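PDB 2QRD: SNF1-like protein kinase ssp2 from Schizosaccharomyces pombe, which phosphorylates protein serine and threonine residues, probably as the catalytic subunit of an AMPK-type kinase, represented here by its C-terminal, probably regulatory, region. Local coordinates for residues Y75-L80 against G98-Y103; Q40-K45 against Y56-R61. One frame throughout, in Å; residues are numbered along the deposited sequence.

Interaction 1. Residues Y75-L80 against G98-Y103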
loop_
_atom_site.group_PDB
_atom_site.type_symbol
_atom_site.label_atom_id
_atom_site.label_comp_id
_atom_site.label_asym_id
_atom_site.label_seq_id
_atom_site.Cartn_x
_atom_site.Cartn_y
_atom_site.Cartn_z
ATOM N N TYR A 75 15.533 -19.503 9.921
ATOM C CA TYR A 75 15.865 -19.905 8.581
ATOM C C TYR A 75 14.640 -19.802 7.711
ATOM O O TYR A 75 13.524 -19.960 8.183
ATOM C CB TYR A 75 16.330 -21.369 8.582
ATOM C CG TYR A 75 17.684 -21.650 9.207
ATOM C CD1 TYR A 75 17.778 -22.233 10.471
ATOM C CD2 TYR A 75 18.873 -21.369 8.529
ATOM C CE1 TYR A 75 19.009 -22.514 11.058
ATOM C CE2 TYR A 75 20.115 -21.655 9.105
ATOM C CZ TYR A 75 20.170 -22.222 10.366
ATOM O OH TYR A 75 21.382 -22.521 10.948
ATOM N N ALA A 76 14.873 -19.557 6.426
ATOM C CA ALA A 76 13.844 -19.450 5.427
ATOM C C ALA A 76 14.122 -20.538 4.396
ATOM O O ALA A 76 15.245 -20.692 3.951
ATOM C CB ALA A 76 13.902 -18.098 4.802
ATOM N N TYR A 77 13.094 -21.302 4.040
ATOM C CA TYR A 77 13.215 -22.380 3.057
ATOM C C TYR A 77 12.544 -22.031 1.711
ATOM O O TYR A 77 11.345 -21.728 1.632
ATOM C CB TYR A 77 12.666 -23.655 3.654
ATOM C CG TYR A 77 13.354 -24.020 4.950
ATOM C CD1 TYR A 77 14.405 -24.918 4.951
ATOM C CD2 TYR A 77 12.942 -23.468 6.195
ATOM C CE1 TYR A 77 15.052 -25.267 6.136
ATOM C CE2 TYR A 77 13.590 -23.811 7.391
ATOM C CZ TYR A 77 14.656 -24.713 7.341
ATOM O OH TYR A 77 15.331 -25.121 8.475
ATOM N N ILE A 78 13.351 -22.053 0.661
ATOM C CA ILE A 78 12.928 -21.621 -0.661
ATOM C C ILE A 78 13.253 -22.773 -1.645
ATOM O O ILE A 78 14.390 -23.255 -1.721
ATOM C CB ILE A 78 13.631 -20.264 -1.051
ATOM C CG1 ILE A 78 13.243 -19.138 -0.078
ATOM C CG2 ILE A 78 13.338 -19.846 -2.513
ATOM C CD1 ILE A 78 14.028 -17.822 -0.215
ATOM N N GLU A 79 12.252 -23.240 -2.366
ATOM C CA GLU A 79 12.479 -24.254 -3.394
ATOM C C GLU A 79 12.426 -23.640 -4.794
ATOM O O GLU A 79 11.513 -22.886 -5.128
ATOM C CB GLU A 79 11.448 -25.352 -3.256
ATOM C CG GLU A 79 11.562 -26.441 -4.286
ATOM C CD GLU A 79 10.384 -27.406 -4.236
ATOM O OE1 GLU A 79 9.801 -27.588 -3.131
ATOM O OE2 GLU A 79 10.042 -27.978 -5.306
ATOM N N LEU A 80 13.426 -23.957 -5.608
ATOM C CA LEU A 80 13.514 -23.435 -6.970
ATOM C C LEU A 80 13.176 -24.534 -7.933
ATOM O O LEU A 80 13.520 -25.670 -7.702
ATOM C CB LEU A 80 14.906 -22.923 -7.290
ATOM C CG LEU A 80 15.652 -21.901 -6.417
ATOM C CD1 LEU A 80 14.941 -20.583 -6.353
ATOM C CD2 LEU A 80 15.992 -22.412 -5.037
ATOM N N GLY A 98 8.415 -21.736 3.955
ATOM C CA GLY A 98 8.309 -21.335 5.360
ATOM C C GLY A 98 9.571 -20.876 6.093
ATOM O O GLY A 98 10.672 -20.812 5.518
ATOM N N TYR A 99 9.379 -20.558 7.375
ATOM C CA TYR A 99 10.426 -20.082 8.267
ATOM C C TYR A 99 10.415 -20.918 9.513
ATOM O O TYR A 99 9.348 -21.295 10.020
ATOM C CB TYR A 99 10.207 -18.620 8.657
ATOM C CG TYR A 99 9.702 -17.750 7.516
ATOM C CD1 TYR A 99 10.538 -17.396 6.451
ATOM C CD2 TYR A 99 8.387 -17.278 7.516
ATOM C CE1 TYR A 99 10.042 -16.618 5.395
ATOM C CE2 TYR A 99 7.897 -16.506 6.494
ATOM C CZ TYR A 99 8.720 -16.182 5.438
ATOM O OH TYR A 99 8.206 -15.412 4.450
ATOM N N LYS A 100 11.615 -21.191 10.032
ATOM C CA LYS A 100 11.774 -22.067 11.189
ATOM C C LYS A 100 12.955 -21.590 12.014
ATOM O O LYS A 100 14.045 -21.416 11.493
ATOM C CB LYS A 100 11.983 -23.515 10.724
ATOM C CG LYS A 100 11.511 -24.564 11.693
ATOM C CD LYS A 100 12.123 -25.972 11.415
ATOM C CE LYS A 100 13.639 -26.109 11.808
ATOM N NZ LYS A 100 13.897 -27.332 12.658
ATOM N N ASP A 101 12.712 -21.331 13.288
ATOM C CA ASP A 101 13.775 -21.132 14.258
ATOM C C ASP A 101 14.208 -22.489 14.822
ATOM O O ASP A 101 13.395 -23.395 14.926
ATOM C CB ASP A 101 13.304 -20.219 15.397
ATOM C CG ASP A 101 14.407 -19.917 16.403
ATOM O OD1 ASP A 101 15.294 -19.101 16.104
ATOM O OD2 ASP A 101 14.403 -20.509 17.498
ATOM N N ILE A 102 15.491 -22.613 15.170
ATOM C CA ILE A 102 16.078 -23.787 15.840
ATOM C C ILE A 102 15.250 -24.236 17.059
ATOM O O ILE A 102 15.180 -25.433 17.377
ATOM C CB ILE A 102 17.572 -23.485 16.235
ATOM C CG1 ILE A 102 18.368 -24.759 16.497
ATOM C CG2 ILE A 102 17.693 -22.552 17.457
ATOM C CD1 ILE A 102 19.742 -24.511 17.123
ATOM N N TYR A 103 14.619 -23.256 17.718
ATOM C CA TYR A 103 13.760 -23.443 18.905
ATOM C C TYR A 103 12.264 -23.427 18.545
ATOM O O TYR A 103 11.820 -22.592 17.763
ATOM C CB TYR A 103 14.021 -22.324 19.918
ATOM C CG TYR A 103 15.365 -22.339 20.621
ATOM C CD1 TYR A 103 15.762 -21.247 21.400
ATOM C CD2 TYR A 103 16.232 -23.431 20.528
ATOM C CE1 TYR A 103 16.986 -21.232 22.074
ATOM C CE2 TYR A 103 17.470 -23.436 21.213
ATOM C CZ TYR A 103 17.834 -22.325 21.978
ATOM O OH TYR A 103 19.036 -22.299 22.634
#
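Tyr77 turns the edge of its ring, not a face, to the strand beside it: Gly98 O lies in the ring plane next to CD2, and further along the same edge CE2 meets Lys100 CB at 3.7 Å. The two side chains run at a slant to each other, and the ring is brought there by a chi1 of -57°, which sets CG opposite the carbonyl carbon and beside the backbone N. The lysine makes its contact with the base of its chain; beyond that the chain bends at chi3 and chi4 and its amino end leads away, while CE still passes the phenol oxygen. Tyr75 points to this same face of the sheet, where Arg61 of strand 57-63 makes a cation-pi contact with its ring. The frame beneath is the open end of a beta hairpin, strands 74-84 and 89-101, central in the antiparallel sheet of the adenylate-sensor domain, a KA1-like fold. Tyr75 and Lys100 form a hydrogen-bonded pair, with Tyr75 N giving to Lys100 O (angle at H 135°) and Lys100 N returning a straighter bond to Tyr75 O. Gly98 O also receives Tyr77 N, 2.9 Å away. Gly98 has a positive phi of 104°, a backbone shape in which a beta carbon would collide with the carbonyl oxygen of the residue before. On the other face, Ala76 CB sits in the plane of the Tyr99 ring, 3.8 Å from its CD1. The phenol oxygen of Tyr99 is held by Ser119 O and Phe123 N, at the start of helix 123-136.

Interaction 2. Residues Q40-K45 against Y56-R61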
loop_
_atom_site.group_PDB
_atom_site.type_symbol
_atom_site.label_atom_id
_atom_site.label_comp_id
_atom_site.label_asym_id
_atom_site.label_seq_id
_atom_site.Cartn_x
_atom_site.Cartn_y
_atom_site.Cartn_z
ATOM N N GLN A 40 22.203 -21.988 1.307
ATOM C CA GLN A 40 22.656 -23.378 1.221
ATOM C C GLN A 40 21.586 -24.131 0.483
ATOM O O GLN A 40 20.446 -23.722 0.477
ATOM C CB GLN A 40 22.884 -23.989 2.596
ATOM C CG GLN A 40 24.314 -23.976 2.955
ATOM C CD GLN A 40 24.589 -23.618 4.402
ATOM O OE1 GLN A 40 24.478 -22.446 4.798
ATOM N NE2 GLN A 40 24.976 -24.598 5.182
ATOM N N PHE A 41 21.976 -25.234 -0.137
ATOM C CA PHE A 41 21.156 -25.856 -1.157
ATOM C C PHE A 41 21.409 -27.361 -1.270
ATOM O O PHE A 41 22.494 -27.876 -0.911
ATOM C CB PHE A 41 21.372 -25.138 -2.506
ATOM C CG PHE A 41 22.825 -24.760 -2.783
ATOM C CD1 PHE A 41 23.738 -25.715 -3.222
ATOM C CD2 PHE A 41 23.280 -23.444 -2.592
ATOM C CE1 PHE A 41 25.052 -25.373 -3.479
ATOM C CE2 PHE A 41 24.606 -23.105 -2.849
ATOM C CZ PHE A 41 25.483 -24.073 -3.288
ATOM N N THR A 42 20.382 -28.083 -1.713
ATOM C CA THR A 42 20.565 -29.465 -2.099
ATOM C C THR A 42 21.252 -29.461 -3.459
ATOM O O THR A 42 21.363 -28.418 -4.117
ATOM C CB THR A 42 19.242 -30.226 -2.226
ATOM O OG1 THR A 42 18.437 -29.593 -3.226
ATOM C CG2 THR A 42 18.508 -30.306 -0.886
ATOM N N VAL A 43 21.620 -30.656 -3.897
ATOM C CA VAL A 43 22.562 -30.884 -4.971
ATOM C C VAL A 43 22.042 -32.079 -5.802
ATOM O O VAL A 43 21.305 -32.915 -5.270
ATOM C CB VAL A 43 23.986 -31.090 -4.321
ATOM C CG1 VAL A 43 24.688 -32.386 -4.735
ATOM C CG2 VAL A 43 24.825 -29.828 -4.465
ATOM N N PRO A 44 22.382 -32.152 -7.107
ATOM C CA PRO A 44 21.954 -33.307 -7.898
ATOM C C PRO A 44 22.690 -34.579 -7.503
ATOM O O PRO A 44 23.937 -34.601 -7.444
ATOM C CB PRO A 44 22.340 -32.923 -9.331
ATOM C CG PRO A 44 22.632 -31.456 -9.291
ATOM C CD PRO A 44 23.149 -31.200 -7.927
ATOM N N LYS A 45 21.916 -35.622 -7.217
ATOM C CA LYS A 45 22.470 -36.957 -7.048
ATOM C C LYS A 45 22.158 -37.769 -8.318
ATOM O O LYS A 45 21.031 -37.723 -8.822
ATOM C CB LYS A 45 21.943 -37.622 -5.754
ATOM C CG LYS A 45 22.442 -39.079 -5.472
ATOM C CD LYS A 45 23.973 -39.217 -5.212
ATOM C CE LYS A 45 24.317 -40.607 -4.653
ATOM N NZ LYS A 45 25.746 -41.068 -4.835
ATOM N N TYR A 56 16.802 -30.244 -11.528
ATOM C CA TYR A 56 16.232 -28.888 -11.713
ATOM C C TYR A 56 15.307 -28.421 -10.575
ATOM O O TYR A 56 14.787 -27.333 -10.618
ATOM C CB TYR A 56 15.536 -28.761 -13.073
ATOM C CG TYR A 56 16.488 -28.929 -14.230
ATOM C CD1 TYR A 56 16.478 -30.080 -14.992
ATOM C CD2 TYR A 56 17.427 -27.945 -14.538
ATOM C CE1 TYR A 56 17.373 -30.254 -16.033
ATOM C CE2 TYR A 56 18.339 -28.106 -15.601
ATOM C CZ TYR A 56 18.294 -29.255 -16.350
ATOM O OH TYR A 56 19.175 -29.436 -17.411
ATOM N N THR A 57 15.116 -29.278 -9.575
ATOM C CA THR A 57 14.464 -28.945 -8.305
ATOM C C THR A 57 15.569 -28.763 -7.247
ATOM O O THR A 57 16.301 -29.723 -6.909
ATOM C CB THR A 57 13.515 -30.089 -7.874
ATOM O OG1 THR A 57 12.620 -30.386 -8.945
ATOM C CG2 THR A 57 12.707 -29.728 -6.631
ATOM N N ILE A 58 15.711 -27.523 -6.775
ATOM C CA ILE A 58 16.707 -27.165 -5.757
ATOM C C ILE A 58 15.953 -26.733 -4.484
ATOM O O ILE A 58 15.074 -25.856 -4.553
ATOM C CB ILE A 58 17.629 -25.980 -6.223
ATOM C CG1 ILE A 58 18.351 -26.328 -7.535
ATOM C CG2 ILE A 58 18.597 -25.534 -5.102
ATOM C CD1 ILE A 58 18.874 -25.094 -8.344
ATOM N N LYS A 59 16.304 -27.334 -3.338
ATOM C CA LYS A 59 15.828 -26.814 -2.059
ATOM C C LYS A 59 16.919 -25.974 -1.400
ATOM O O LYS A 59 18.058 -26.398 -1.284
ATOM C CB LYS A 59 15.296 -27.923 -1.138
ATOM C CG LYS A 59 14.056 -28.620 -1.700
ATOM C CD LYS A 59 13.157 -29.143 -0.637
ATOM C CE LYS A 59 12.150 -30.153 -1.232
ATOM N NZ LYS A 59 10.855 -30.256 -0.448
ATOM N N SER A 60 16.575 -24.773 -0.984
ATOM C CA SER A 60 17.593 -23.888 -0.440
ATOM C C SER A 60 17.214 -23.446 0.972
ATOM O O SER A 60 16.025 -23.312 1.308
ATOM C CB SER A 60 17.828 -22.675 -1.357
ATOM O OG SER A 60 16.661 -21.875 -1.428
ATOM N N ARG A 61 18.226 -23.266 1.801
ATOM C CA ARG A 61 18.043 -22.707 3.128
ATOM C C ARG A 61 18.831 -21.400 3.236
ATOM O O ARG A 61 19.993 -21.326 2.819
ATOM C CB ARG A 61 18.480 -23.708 4.193
ATOM C CG ARG A 61 17.964 -23.373 5.556
ATOM C CD ARG A 61 18.458 -24.371 6.561
ATOM N NE ARG A 61 19.909 -24.470 6.507
ATOM C CZ ARG A 61 20.604 -25.480 7.001
ATOM N NH1 ARG A 61 19.958 -26.472 7.599
ATOM N NH2 ARG A 61 21.937 -25.494 6.893
HETATM O O HOH W 1 21.634 -21.928 5.733
HETATM O O HOH W 2 18.701 -30.833 -5.815
#
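Thr42 OG1 accepts the backbone N-H of Lys59 at 3.1 Å and nearly straight, 168° at the hydrogen, while Lys59 O takes Thr42 N. A chi1 of 60° makes this possible, lodging OG1 between the backbone N and the carbonyl carbon so that it faces strand 57-63 and the methyl CG2 lies alongside Lys59 CB. Thus a side-chain oxygen carries on the antiparallel pairing where strand 40-41 has ended. Without the hydroxyl, as with an alanine in its place, Lys59 N would probably lose its acceptor and the water would keep only Thr57 O of the two atoms it bridges. The close-packed part is at Phe41, whose CB meets Ile58 CG2 at 3.8 Å; its ring leads away to an edge-to-face contact with Tyr31 of helix 23-37. The backbone of Phe41 also hydrogen-bonds to the SPCC1919.03c chain, which probably extends the sheet past this edge. Gln40 and Arg61 have backbones paired in both directions, but their side chains are looser and wetter. These lie side by side with amide and guanidinium planes 87° apart, Gln40 NE2 standing 3.6 Å from Arg61 NH2. NE2 and NH2 are both donors and cannot bond to each other, so the side chains are linked through a water, which gives to Gln40 OE1 at 3.0 Å and takes from Arg61 NE at the guanidinium edge.

In the fold
Interactions 1 and 2 are successive steps across one antiparallel sheet, their centres about 14 Å apart, joined where strand 74-84 lies against strand 57-63. Leu80 N reaches Ile58 O at 2.7 Å, a probable hydrogen bond, and Ser60 OG stands equally close to Ile78 O. On the face opposite Ser60, Tyr77 CE1 packs on Arg61 CG at 3.5 Å, so Tyr77 has Lys100 at the edge of its ring and the arginine stem over a face, near CE1. Tyr7 of the SPCC1919.03c chain packs on both Tyr77 and Arg61, which carries this face into the subunit interface. Both contacts belong to the adenylate-sensor (KA1-like) domain and its assembly.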